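Concanavalin B (Canavalia ensiformis, PDB 6CAF) may act as a carbohydrate-binding protein and belongs, as a chitinase-like seed protein, to glycosyl hydrolase family 18. Local coordinates at residues 69-74 / 127-132; 131-134 / 138-141; 190-195 / 237-242; 231-236 / 245-250. One frame throughout, in Å; residues are numbered along the deposited sequence.

Contact 1: residues 69-74 / 127-132; sequences RKPELE and AEYLHT
The phenol of Tyr129 gives its proton to the backbone carbonyl of Pro71, and with 2.5 Å from OH to O this is a very short hydrogen bond. Tyr129 stands on helix 120-135, while Pro71 belongs to the irregular loop that follows strand 55-64 of the barrel. A second interaction joins the same two residues. The proline ring lies over one face of the phenol ring in a CH-pi contact, its CD 3.6 Å from the ring centroid and only 10° off the normal. Proline suits the place because its CD hydrogens, next to the electron-withdrawing nitrogen, are good partners for a pi cloud. The tyrosine ring gets there with CG anti to the backbone N (chi1 164°), thrown outward from the helix. Lys70 adds aliphatic contact: in the conformer described, its CG comes within 3.8 Å of Tyr129 CE1, and the extended lysine chain runs at about a right angle to the tyrosine side chain, its amino end pointing off elsewhere. Glu128, just before Tyr129, has its O gripped by Thr132 one turn later, through the backbone N (2.8 Å) and OG1, the latter above the carbonyl plane. Phe64, Tyr122 and Leu126 pack against Pro71. This chemistry is likely to restrain the loop here, since one tyrosine meets Pro71 with both its hydroxyl and its ring face.

Contact 2: residues 131-134 / 138-141; sequences HTYF and RREG
This is a surface contact in which the loop after helix 120-135 folds back over the last turns of that helix, where a wider pi-type turn spans 131-134. In the TIM barrel of family 18 such a loop returns the chain from an outer helix to the next strand, here 150-154. Tyr133, Arg139 and Thr132 carry the side-chain contact. Arg139 is extended from CG to NE, which takes its guanidinium to the phenol: NH1 donates to Tyr133 OH over 3.0 Å, at an N-H...O angle of 151°, with the oxygen close to the guanidinium plane. The two planes are turned 62° apart, so the groups meet through this bond rather than by stacking. Arginine suits the site because its methylenes also pack, CD lying 3.7 Å from Thr132 CG2. Thr132 CG2 in turn sits over one face of the Tyr133 ring, offset toward the rim, while Glu140 O comes up at the ring edge, 3.4 Å from Tyr133 CD1. A leucine in place of Tyr133 would probably leave Arg139 NH1 without its phenol acceptor and the guanidinium at the end of its extended chain freer to swing. Gly141 has its CA near that edge, and a side chain would run into Tyr133 O. The backbones are joined weakly from Arg139 N to Thr132 O, at 3.4 Å. A water lies 2.9 Å from Tyr133 O and 2.7 Å from Arg139 O, placed to donate to either, though it has more acceptors near it than protons.

Contact 3: residues 190-195 / 237-242; sequences CLSPDE and TKSVYP
Ser192 and Ser239 meet through their hydroxyls, joining two parts of a TIM barrel: the loop that leads from strand 183-186 to helix 198-202, and the last residue of helix 227-239. From the backbone of Ser192, CB points toward the helix and lies 3.9 Å from Ser239 OG, while also resting against the indole of Trp236, one helical turn before Ser239. Beyond it, OG is set anti to the backbone N (chi1 178°), which carries the hydroxyl across to the helix, where it hydrogen-bonds Ser239 OG over 2.8 Å. Either oxygen could be the donor, and the bond belongs to one of two conformers of Ser239, so it may not hold all the time. Serine suits both positions: a short side chain ending in a group that can give or take a proton lets two partly exposed residues come to 7.5 Å between the CA atoms of Ser192 and Ser239. Other ties lie close by. Ser192 is followed by a cis peptide bond to Pro193, and Cys190 nearby forms a disulfide with Cys219. On the helix side the chain leaves helical geometry at Val240, and Arg283 donates to Thr237 O and Val240 O at this helix end. Across the two segments the bridge thus rests on the serines alone, and after the hydroxyl pair the next approach is Ser192 OG to Ser239 CB, at 3.8 Å.

Contact 4: residues 231-236 / 245-250; sequences NAWLSW and KNLFLE
Helix 231-236 passes strand 247-250 at 10.4 Å between the short segment axes, running roughly antiparallel to it at 145°, with Trp233 nearest Leu249 and Trp236 nearest Leu247 by CA position. Much of that gap is filled by the indole of Trp233. With CG anti to the backbone N (chi1 177°), its six-membered ring reaches toward the strand, and CH2 comes to 3.5 Å from Leu247 CB. The neighbouring corner, CZ3, touches Leu249 CD1 at 3.6 Å, the two side chains crossing at about a right angle. Leu247 also curls over one face of the indole, its CD1 4.1 Å above the plane and offset toward the rim. The polar corner of the ring is satisfied too, since NE1 is hydrogen-bonded to Pro278 O. This is the helix-against-sheet layer of a beta-alpha-beta unit in the TIM barrel, strand 208-212, helix 227-239 and strand 247-252. Branched leucines suit it, because their methyls fit around a broad flat ring, whereas Phe248 between them points away from the helix and stacks on Phe210. An alanine at the place of Trp233 would probably open a gap between the leucines and the helix and leave Pro278 O without its donor. Trp236 turns its indole elsewhere, with NE1 bonded to Cys190 O, and meets the strand through its backbone, its C atom 4.2 Å from Leu247 CD1.

Following the chain, contact 1 is the first to open, closing a long loop from the segment after strand 55-64 to helix 120-135. Contact 2 begins where it ends, sharing His131 and Thr132, and closes only a short turn toward strand 150-154; the two touch where Tyr129 OH lies 3.4 Å from Phe134 CE2. Contacts 3 and 4 come later and cross: 190-195 pairs with 237-242, while 231-236 pairs with 245-250, so helix 227-239 serves both, and Thr237 CG2 packs 3.7 Å from Leu247 CD1 between them. Contacts 1 and 4 lie on opposite sides of the chain's centre, their own centres about 30 Å apart, joining loops, helices and a strand in separate sectors of the barrel.

Contact 1: residues 69-74 / 127-132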
loop_
_atom_site.group_PDB
_atom_site.type_symbol
_atom_site.label_atom_id
_atom_site.label_comp_id
_atom_site.label_asym_id
_atom_site.label_seq_id
_atom_site.Cartn_x
_atom_site.Cartn_y
_atom_site.Cartn_z
ATOM N N ARG A 69 -11.510 15.748 -14.035
ATOM C CA ARG A 69 -12.360 14.776 -14.687
ATOM C C ARG A 69 -11.573 13.506 -15.048
ATOM O O ARG A 69 -12.101 12.386 -15.007
ATOM C CB ARG A 69 -12.996 15.432 -15.929
ATOM C CG ARG A 69 -13.893 14.559 -16.778
ATOM C CD ARG A 69 -15.306 14.648 -16.274
ATOM N NE ARG A 69 -16.252 13.890 -17.075
ATOM C CZ ARG A 69 -17.264 13.224 -16.549
ATOM N NH1 ARG A 69 -17.439 13.226 -15.222
ATOM N NH2 ARG A 69 -18.079 12.552 -17.326
ATOM N N LYS A 70 -10.305 13.687 -15.388
ATOM C CA LYS A 70 -9.453 12.586 -15.823
ATOM C C LYS A 70 -8.102 12.708 -15.167
ATOM O O LYS A 70 -7.171 13.276 -15.739
ATOM C CB LYS A 70 -9.267 12.582 -17.333
ATOM C CG LYS A 70 -8.719 11.261 -17.839
ATOM C CD LYS A 70 -8.602 11.207 -19.359
ATOM C CE LYS A 70 -8.087 9.847 -19.808
ATOM N NZ LYS A 70 -8.126 9.671 -21.292
ATOM N N PRO A 71 -7.979 12.194 -13.939
ATOM C CA PRO A 71 -6.714 12.341 -13.241
ATOM C C PRO A 71 -5.526 11.828 -14.044
ATOM O O PRO A 71 -5.611 10.806 -14.720
ATOM C CB PRO A 71 -6.926 11.524 -11.966
ATOM C CG PRO A 71 -8.391 11.648 -11.707
ATOM C CD PRO A 71 -9.022 11.635 -13.074
ATOM N N GLU A 72 -4.437 12.566 -13.968
ATOM C CA GLU A 72 -3.219 12.193 -14.648
ATOM C C GLU A 72 -2.175 11.681 -13.682
ATOM O O GLU A 72 -2.027 12.193 -12.568
ATOM C CB GLU A 72 -2.673 13.372 -15.423
ATOM C CG GLU A 72 -1.438 13.014 -16.229
ATOM C CD GLU A 72 -1.704 12.020 -17.379
ATOM O OE1 GLU A 72 -1.827 10.758 -17.202
ATOM O OE2 GLU A 72 -1.764 12.526 -18.512
ATOM N N LEU A 73 -1.462 10.645 -14.104
ATOM C CA LEU A 73 -0.446 10.058 -13.274
ATOM C C LEU A 73 0.906 10.713 -13.537
ATOM O O LEU A 73 1.345 10.844 -14.679
ATOM C CB LEU A 73 -0.391 8.549 -13.537
ATOM C CG LEU A 73 0.552 7.768 -12.613
ATOM C CD1 LEU A 73 0.046 7.785 -11.183
ATOM C CD2 LEU A 73 0.671 6.365 -13.119
ATOM N N GLU A 74 1.563 11.109 -12.460
ATOM C CA GLU A 74 2.915 11.635 -12.524
ATOM C C GLU A 74 3.733 10.918 -11.460
ATOM O O GLU A 74 3.447 11.016 -10.276
ATOM C CB GLU A 74 2.918 13.132 -12.212
ATOM C CG GLU A 74 2.321 14.010 -13.292
ATOM C CD GLU A 74 3.348 14.576 -14.259
ATOM O OE1 GLU A 74 4.516 14.159 -14.259
ATOM O OE2 GLU A 74 2.952 15.449 -15.028
ATOM N N ALA A 127 -14.324 6.260 -8.953
ATOM C CA ALA A 127 -14.304 4.808 -8.956
ATOM C C ALA A 127 -14.432 4.262 -10.373
ATOM O O ALA A 127 -13.734 3.319 -10.757
ATOM C CB ALA A 127 -15.428 4.293 -8.072
ATOM N N GLU A 128 -15.330 4.841 -11.157
ATOM C CA GLU A 128 -15.498 4.431 -12.539
ATOM C C GLU A 128 -14.240 4.683 -13.350
ATOM O O GLU A 128 -13.827 3.846 -14.153
ATOM C CB GLU A 128 -16.698 5.142 -13.176
ATOM C CG GLU A 128 -18.044 4.596 -12.684
ATOM C CD GLU A 128 -18.367 3.222 -13.224
ATOM O OE1 GLU A 128 -18.119 2.989 -14.453
ATOM O OE2 GLU A 128 -18.935 2.376 -12.506
ATOM N N TYR A 129 -13.651 5.849 -13.150
ATOM C CA TYR A 129 -12.383 6.159 -13.818
ATOM C C TYR A 129 -11.311 5.115 -13.499
ATOM O O TYR A 129 -10.614 4.601 -14.412
ATOM C CB TYR A 129 -11.926 7.564 -13.435
ATOM C CG TYR A 129 -10.463 7.868 -13.744
ATOM C CD1 TYR A 129 -10.036 8.298 -14.944
ATOM C CD2 TYR A 129 -9.515 7.683 -12.742
ATOM C CE1 TYR A 129 -8.653 8.575 -15.162
ATOM C CE2 TYR A 129 -8.198 7.921 -12.910
ATOM C CZ TYR A 129 -7.742 8.377 -14.093
ATOM O OH TYR A 129 -6.333 8.554 -14.068
ATOM N N LEU A 130 -11.184 4.792 -12.213
ATOM C CA LEU A 130 -10.202 3.795 -11.838
ATOM C C LEU A 130 -10.485 2.453 -12.505
ATOM O O LEU A 130 -9.572 1.761 -12.992
ATOM C CB LEU A 130 -10.107 3.667 -10.330
ATOM C CG LEU A 130 -9.602 4.923 -9.614
ATOM C CD1 LEU A 130 -9.817 4.808 -8.132
ATOM C CD2 LEU A 130 -8.139 5.160 -9.908
ATOM N N HIS A 131 -11.759 2.081 -12.547
ATOM C CA HIS A 131 -12.093 0.827 -13.145
ATOM C C HIS A 131 -11.828 0.803 -14.666
ATOM O O HIS A 131 -11.195 -0.128 -15.180
ATOM C CB HIS A 131 -13.546 0.468 -12.843
ATOM C CG HIS A 131 -13.904 -0.874 -13.343
ATOM N ND1 HIS A 131 -14.696 -1.070 -14.443
ATOM C CD2 HIS A 131 -13.531 -2.098 -12.921
ATOM C CE1 HIS A 131 -14.835 -2.359 -14.666
ATOM N NE2 HIS A 131 -14.124 -3.007 -13.761
ATOM N N THR A 132 -12.325 1.829 -15.355
ATOM C CA THR A 132 -12.211 1.906 -16.780
ATOM C C THR A 132 -10.768 1.952 -17.237
ATOM O O THR A 132 -10.391 1.306 -18.224
ATOM C CB THR A 132 -12.991 3.126 -17.312
ATOM O OG1 THR A 132 -14.361 2.973 -16.964
ATOM C CG2 THR A 132 -12.780 3.321 -18.779
#

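Contact 2: residues 131-134 / 138-141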
loop_
_atom_site.group_PDB
_atom_site.type_symbol
_atom_site.label_atom_id
_atom_site.label_comp_id
_atom_site.label_asym_id
_atom_site.label_seq_id
_atom_site.Cartn_x
_atom_site.Cartn_y
_atom_site.Cartn_z
ATOM N N HIS A 131 -11.759 2.081 -12.547
ATOM C CA HIS A 131 -12.093 0.827 -13.145
ATOM C C HIS A 131 -11.828 0.803 -14.666
ATOM O O HIS A 131 -11.195 -0.128 -15.180
ATOM C CB HIS A 131 -13.546 0.468 -12.843
ATOM C CG HIS A 131 -13.904 -0.874 -13.343
ATOM N ND1 HIS A 131 -14.696 -1.070 -14.443
ATOM C CD2 HIS A 131 -13.531 -2.098 -12.921
ATOM C CE1 HIS A 131 -14.835 -2.359 -14.666
ATOM N NE2 HIS A 131 -14.124 -3.007 -13.761
ATOM N N THR A 132 -12.325 1.829 -15.355
ATOM C CA THR A 132 -12.211 1.906 -16.780
ATOM C C THR A 132 -10.768 1.952 -17.237
ATOM O O THR A 132 -10.391 1.306 -18.224
ATOM C CB THR A 132 -12.991 3.126 -17.312
ATOM O OG1 THR A 132 -14.361 2.973 -16.964
ATOM C CG2 THR A 132 -12.780 3.321 -18.779
ATOM N N TYR A 133 -9.965 2.737 -16.519
ATOM C CA TYR A 133 -8.631 3.063 -16.985
ATOM C C TYR A 133 -7.516 2.282 -16.310
ATOM O O TYR A 133 -6.402 2.275 -16.850
ATOM C CB TYR A 133 -8.381 4.567 -16.919
ATOM C CG TYR A 133 -9.223 5.327 -17.880
ATOM C CD1 TYR A 133 -8.880 5.412 -19.226
ATOM C CD2 TYR A 133 -10.388 5.943 -17.483
ATOM C CE1 TYR A 133 -9.674 6.087 -20.137
ATOM C CE2 TYR A 133 -11.195 6.613 -18.400
ATOM C CZ TYR A 133 -10.827 6.715 -19.719
ATOM O OH TYR A 133 -11.645 7.384 -20.620
ATOM N N PHE A 134 -7.767 1.632 -15.175
ATOM C CA PHE A 134 -6.746 0.868 -14.489
ATOM C C PHE A 134 -7.067 -0.569 -14.143
ATOM O O PHE A 134 -6.129 -1.323 -13.869
ATOM C CB PHE A 134 -6.298 1.566 -13.183
ATOM C CG PHE A 134 -5.587 2.879 -13.391
ATOM C CD1 PHE A 134 -4.262 2.931 -13.689
ATOM C CD2 PHE A 134 -6.256 4.042 -13.273
ATOM C CE1 PHE A 134 -3.624 4.131 -13.852
ATOM C CE2 PHE A 134 -5.640 5.255 -13.408
ATOM C CZ PHE A 134 -4.320 5.311 -13.680
ATOM N N ARG A 138 -10.194 -1.857 -20.222
ATOM C CA ARG A 138 -11.307 -1.382 -21.043
ATOM C C ARG A 138 -10.865 -0.283 -22.011
ATOM O O ARG A 138 -11.317 -0.253 -23.167
ATOM C CB ARG A 138 -12.440 -0.896 -20.134
ATOM C CG ARG A 138 -13.701 -0.371 -20.834
ATOM C CD ARG A 138 -14.357 -1.395 -21.738
ATOM N NE ARG A 138 -15.536 -0.856 -22.423
ATOM C CZ ARG A 138 -15.485 -0.036 -23.468
ATOM N NH1 ARG A 138 -14.310 0.322 -23.962
ATOM N NH2 ARG A 138 -16.603 0.425 -24.031
ATOM N N ARG A 139 -10.028 0.627 -21.516
ATOM C CA ARG A 139 -9.469 1.701 -22.330
ATOM C C ARG A 139 -8.017 1.908 -22.006
ATOM O O ARG A 139 -7.567 1.567 -20.932
ATOM C CB ARG A 139 -10.194 3.006 -22.043
ATOM C CG ARG A 139 -11.635 3.012 -22.484
ATOM C CD ARG A 139 -12.244 4.381 -22.286
ATOM N NE ARG A 139 -13.623 4.383 -22.753
ATOM C CZ ARG A 139 -14.529 5.289 -22.435
ATOM N NH1 ARG A 139 -14.215 6.270 -21.600
ATOM N NH2 ARG A 139 -15.759 5.199 -22.933
ATOM N N GLU A 140 -7.308 2.532 -22.937
ATOM C CA GLU A 140 -5.951 3.023 -22.710
ATOM C C GLU A 140 -6.019 4.080 -21.647
ATOM O O GLU A 140 -6.718 5.077 -21.793
ATOM C CB GLU A 140 -5.407 3.657 -24.000
ATOM C CG GLU A 140 -5.316 2.714 -25.177
ATOM C CD GLU A 140 -4.158 1.751 -25.076
ATOM O OE1 GLU A 140 -3.264 2.018 -24.270
ATOM O OE2 GLU A 140 -4.136 0.744 -25.816
ATOM N N GLY A 141 -5.243 3.892 -20.590
ATOM C CA GLY A 141 -5.142 4.849 -19.493
ATOM C C GLY A 141 -3.706 5.266 -19.258
ATOM O O GLY A 141 -2.816 5.013 -20.077
HETATM O O HOH W 1 -8.623 -0.681 -17.363
HETATM O O HOH W 2 -6.423 0.237 -18.847
#

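Contact 3: residues 190-195 / 237-242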
loop_
_atom_site.group_PDB
_atom_site.type_symbol
_atom_site.label_atom_id
_atom_site.label_comp_id
_atom_site.label_asym_id
_atom_site.label_seq_id
_atom_site.Cartn_x
_atom_site.Cartn_y
_atom_site.Cartn_z
ATOM N N CYS A 190 -0.797 4.565 12.546
ATOM C CA CYS A 190 -0.850 3.529 13.552
ATOM C C CYS A 190 -1.693 3.803 14.762
ATOM O O CYS A 190 -1.967 2.857 15.500
ATOM C CB CYS A 190 0.528 3.030 13.963
ATOM S SG CYS A 190 1.704 4.230 14.541
ATOM N N LEU A 191 -2.176 5.013 14.963
ATOM C CA LEU A 191 -3.097 5.223 16.087
ATOM C C LEU A 191 -4.526 5.121 15.607
ATOM O O LEU A 191 -4.963 5.909 14.783
ATOM C CB LEU A 191 -2.910 6.578 16.733
ATOM C CG LEU A 191 -3.751 6.769 18.024
ATOM C CD1 LEU A 191 -3.601 5.615 19.025
ATOM C CD2 LEU A 191 -3.345 8.063 18.657
ATOM N N SER A 192 -5.217 4.237 16.079
ATOM C CA SER A 192 -6.610 3.983 15.801
ATOM C C SER A 192 -7.476 4.760 16.778
ATOM O O SER A 192 -7.160 4.806 17.954
ATOM C CB SER A 192 -6.915 2.492 15.953
ATOM O OG SER A 192 -8.271 2.215 15.735
ATOM N N PRO A 193 -8.534 5.411 16.316
ATOM C CA PRO A 193 -9.022 5.419 14.926
ATOM C C PRO A 193 -8.250 6.385 14.040
ATOM O O PRO A 193 -7.846 7.459 14.473
ATOM C CB PRO A 193 -10.459 5.924 15.101
ATOM C CG PRO A 193 -10.389 6.820 16.320
ATOM C CD PRO A 193 -9.462 6.089 17.237
ATOM N N ASP A 194 -8.064 6.023 12.793
ATOM C CA ASP A 194 -7.357 6.889 11.869
ATOM C C ASP A 194 -8.203 8.108 11.543
ATOM O O ASP A 194 -9.381 7.989 11.235
ATOM C CB ASP A 194 -6.999 6.160 10.581
ATOM C CG ASP A 194 -6.102 6.977 9.692
ATOM O OD1 ASP A 194 -4.887 7.015 9.975
ATOM O OD2 ASP A 194 -6.604 7.568 8.724
ATOM N N GLU A 195 -7.574 9.269 11.484
ATOM C CA GLU A 195 -8.308 10.522 11.234
ATOM C C GLU A 195 -8.958 10.593 9.867
ATOM O O GLU A 195 -9.983 11.253 9.701
ATOM C CB GLU A 195 -7.353 11.720 11.387
ATOM C CG GLU A 195 -7.684 12.972 10.573
ATOM C CD GLU A 195 -6.832 14.183 10.944
ATOM O OE1 GLU A 195 -5.611 14.011 11.207
ATOM O OE2 GLU A 195 -7.392 15.316 10.973
ATOM N N THR A 237 -6.242 -5.113 15.590
ATOM C CA THR A 237 -6.953 -6.372 15.443
ATOM C C THR A 237 -8.401 -6.233 15.871
ATOM O O THR A 237 -9.264 -6.930 15.367
ATOM C CB THR A 237 -6.320 -7.539 16.209
ATOM O OG1 THR A 237 -6.383 -7.336 17.620
ATOM C CG2 THR A 237 -4.894 -7.797 15.746
ATOM N N LYS A 238 -8.666 -5.335 16.814
ATOM C CA LYS A 238 -10.064 -5.123 17.237
ATOM C C LYS A 238 -10.831 -4.195 16.304
ATOM O O LYS A 238 -12.054 -4.323 16.167
ATOM C CB LYS A 238 -10.119 -4.535 18.619
ATOM C CG LYS A 238 -9.393 -5.352 19.635
ATOM C CD LYS A 238 -9.753 -6.808 19.544
ATOM C CE LYS A 238 -9.148 -7.530 20.724
ATOM N NZ LYS A 238 -9.422 -8.992 20.689
ATOM N N SER A 239 -10.282 -3.362 15.750
ATOM C CA SER A 239 -10.782 -2.237 14.876
ATOM C C SER A 239 -11.101 -2.873 13.441
ATOM O O SER A 239 -11.994 -2.383 12.747
ATOM C CB SER A 239 -9.726 -1.111 14.767
ATOM O OG SER A 239 -9.922 -0.040 15.689
ATOM N N VAL A 240 -10.343 -3.748 12.973
ATOM C CA VAL A 240 -10.478 -4.209 11.609
ATOM C C VAL A 240 -11.222 -5.532 11.569
ATOM O O VAL A 240 -10.764 -6.551 12.120
ATOM C CB VAL A 240 -9.104 -4.384 10.924
ATOM C CG1 VAL A 240 -9.267 -5.038 9.547
ATOM C CG2 VAL A 240 -8.385 -3.055 10.838
ATOM N N TYR A 241 -12.383 -5.491 10.923
ATOM C CA TYR A 241 -13.152 -6.662 10.602
ATOM C C TYR A 241 -13.108 -6.838 9.094
ATOM O O TYR A 241 -12.985 -5.846 8.368
ATOM C CB TYR A 241 -14.616 -6.463 11.001
ATOM C CG TYR A 241 -14.869 -6.235 12.471
ATOM C CD1 TYR A 241 -14.750 -4.961 13.036
ATOM C CD2 TYR A 241 -15.364 -7.238 13.284
ATOM C CE1 TYR A 241 -15.002 -4.735 14.393
ATOM C CE2 TYR A 241 -15.653 -7.014 14.639
ATOM C CZ TYR A 241 -15.473 -5.762 15.178
ATOM O OH TYR A 241 -15.723 -5.551 16.510
ATOM N N PRO A 242 -13.259 -8.062 8.589
ATOM C CA PRO A 242 -13.399 -9.307 9.357
ATOM C C PRO A 242 -12.105 -9.778 9.973
ATOM O O PRO A 242 -11.037 -9.202 9.701
ATOM C CB PRO A 242 -13.879 -10.295 8.291
ATOM C CG PRO A 242 -13.236 -9.808 7.044
ATOM C CD PRO A 242 -13.233 -8.314 7.149
#

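Contact 4: residues 231-236 / 245-250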
loop_
_atom_site.group_PDB
_atom_site.type_symbol
_atom_site.label_atom_id
_atom_site.label_comp_id
_atom_site.label_asym_id
_atom_site.label_seq_id
_atom_site.Cartn_x
_atom_site.Cartn_y
_atom_site.Cartn_z
ATOM N N ASN A 231 0.846 -3.039 21.401
ATOM C CA ASN A 231 -0.451 -2.540 21.813
ATOM C C ASN A 231 -1.243 -1.962 20.640
ATOM O O ASN A 231 -2.461 -2.155 20.552
ATOM C CB ASN A 231 -0.294 -1.507 22.902
ATOM C CG ASN A 231 -1.622 -1.057 23.388
ATOM O OD1 ASN A 231 -2.354 -1.832 24.005
ATOM N ND2 ASN A 231 -1.958 0.183 23.093
ATOM N N ALA A 232 -0.554 -1.252 19.767
ATOM C CA ALA A 232 -1.213 -0.680 18.605
ATOM C C ALA A 232 -1.703 -1.808 17.686
ATOM O O ALA A 232 -2.812 -1.741 17.149
ATOM C CB ALA A 232 -0.307 0.308 17.899
ATOM N N TRP A 233 -0.864 -2.822 17.468
ATOM C CA TRP A 233 -1.309 -3.967 16.691
ATOM C C TRP A 233 -2.576 -4.554 17.305
ATOM O O TRP A 233 -3.554 -4.815 16.600
ATOM C CB TRP A 233 -0.201 -5.012 16.623
ATOM C CG TRP A 233 -0.580 -6.241 15.905
ATOM C CD1 TRP A 233 -1.199 -7.311 16.433
ATOM C CD2 TRP A 233 -0.468 -6.495 14.505
ATOM N NE1 TRP A 233 -1.437 -8.254 15.467
ATOM C CE2 TRP A 233 -1.001 -7.767 14.273
ATOM C CE3 TRP A 233 0.067 -5.786 13.436
ATOM C CZ2 TRP A 233 -1.031 -8.346 13.003
ATOM C CZ3 TRP A 233 0.033 -6.347 12.183
ATOM C CH2 TRP A 233 -0.499 -7.623 11.987
ATOM N N LEU A 234 -2.565 -4.779 18.612
ATOM C CA LEU A 234 -3.749 -5.256 19.290
ATOM C C LEU A 234 -4.966 -4.387 18.981
ATOM O O LEU A 234 -6.044 -4.895 18.659
ATOM C CB LEU A 234 -3.494 -5.326 20.800
ATOM C CG LEU A 234 -4.654 -5.802 21.656
ATOM C CD1 LEU A 234 -5.106 -7.204 21.265
ATOM C CD2 LEU A 234 -4.325 -5.739 23.140
ATOM N N SER A 235 -4.807 -3.080 19.115
ATOM C CA SER A 235 -5.914 -2.173 18.827
ATOM C C SER A 235 -6.452 -2.375 17.419
ATOM O O SER A 235 -7.674 -2.381 17.198
ATOM C CB SER A 235 -5.461 -0.747 19.037
ATOM O OG SER A 235 -5.041 -0.510 20.362
ATOM N N TRP A 236 -5.558 -2.521 16.450
ATOM C CA TRP A 236 -5.953 -2.721 15.058
ATOM C C TRP A 236 -6.654 -4.070 14.867
ATOM O O TRP A 236 -7.584 -4.160 14.048
ATOM C CB TRP A 236 -4.749 -2.549 14.111
ATOM C CG TRP A 236 -4.491 -1.105 13.900
ATOM C CD1 TRP A 236 -3.585 -0.328 14.537
ATOM C CD2 TRP A 236 -5.237 -0.233 13.046
ATOM N NE1 TRP A 236 -3.696 0.965 14.117
ATOM C CE2 TRP A 236 -4.711 1.055 13.204
ATOM C CE3 TRP A 236 -6.289 -0.423 12.159
ATOM C CZ2 TRP A 236 -5.199 2.151 12.514
ATOM C CZ3 TRP A 236 -6.786 0.666 11.489
ATOM C CH2 TRP A 236 -6.246 1.932 11.665
ATOM N N LYS A 245 -6.774 -12.927 7.739
ATOM C CA LYS A 245 -5.370 -12.617 7.640
ATOM C C LYS A 245 -5.199 -11.412 6.753
ATOM O O LYS A 245 -4.841 -11.527 5.586
ATOM C CB LYS A 245 -4.638 -13.825 7.093
ATOM C CG LYS A 245 -3.166 -13.854 7.326
ATOM C CD LYS A 245 -2.520 -15.246 7.213
ATOM C CE LYS A 245 -2.971 -16.136 8.360
ATOM N NZ LYS A 245 -2.044 -17.267 8.629
ATOM N N ASN A 246 -5.482 -10.247 7.322
ATOM C CA ASN A 246 -5.644 -9.043 6.528
ATOM C C ASN A 246 -4.856 -7.847 7.040
ATOM O O ASN A 246 -5.034 -6.768 6.490
ATOM C CB ASN A 246 -7.119 -8.686 6.361
ATOM C CG ASN A 246 -7.866 -8.517 7.671
ATOM O OD1 ASN A 246 -7.280 -8.418 8.744
ATOM N ND2 ASN A 246 -9.211 -8.470 7.571
ATOM N N LEU A 247 -3.990 -8.061 8.038
ATOM C CA LEU A 247 -3.235 -6.976 8.646
ATOM C C LEU A 247 -1.758 -7.099 8.328
ATOM O O LEU A 247 -1.149 -8.158 8.495
ATOM C CB LEU A 247 -3.411 -6.933 10.142
ATOM C CG LEU A 247 -4.784 -6.716 10.687
ATOM C CD1 LEU A 247 -4.719 -6.643 12.207
ATOM C CD2 LEU A 247 -5.373 -5.470 10.107
ATOM N N PHE A 248 -1.203 -5.984 7.872
ATOM C CA PHE A 248 0.201 -5.896 7.583
ATOM C C PHE A 248 0.818 -4.774 8.395
ATOM O O PHE A 248 0.139 -3.774 8.674
ATOM C CB PHE A 248 0.450 -5.533 6.126
ATOM C CG PHE A 248 0.016 -6.541 5.114
ATOM C CD1 PHE A 248 -1.320 -6.706 4.805
ATOM C CD2 PHE A 248 0.968 -7.273 4.393
ATOM C CE1 PHE A 248 -1.710 -7.578 3.812
ATOM C CE2 PHE A 248 0.573 -8.172 3.414
ATOM C CZ PHE A 248 -0.775 -8.293 3.112
ATOM N N LEU A 249 2.104 -4.915 8.723
ATOM C CA LEU A 249 2.865 -3.791 9.267
ATOM C C LEU A 249 3.549 -3.062 8.132
ATOM O O LEU A 249 4.392 -3.649 7.431
ATOM C CB LEU A 249 3.955 -4.235 10.237
ATOM C CG LEU A 249 3.493 -4.988 11.467
ATOM C CD1 LEU A 249 3.469 -6.489 11.186
ATOM C CD2 LEU A 249 4.455 -4.727 12.616
ATOM N N GLU A 250 3.233 -1.780 7.945
ATOM C CA GLU A 250 3.990 -0.944 7.021
ATOM C C GLU A 250 5.092 -0.257 7.809
ATOM O O GLU A 250 4.830 0.381 8.833
ATOM C CB GLU A 250 3.129 0.076 6.292
ATOM C CG GLU A 250 3.948 0.897 5.337
ATOM C CD GLU A 250 3.133 1.849 4.514
ATOM O OE1 GLU A 250 2.109 1.388 3.974
ATOM O OE2 GLU A 250 3.565 3.006 4.310
#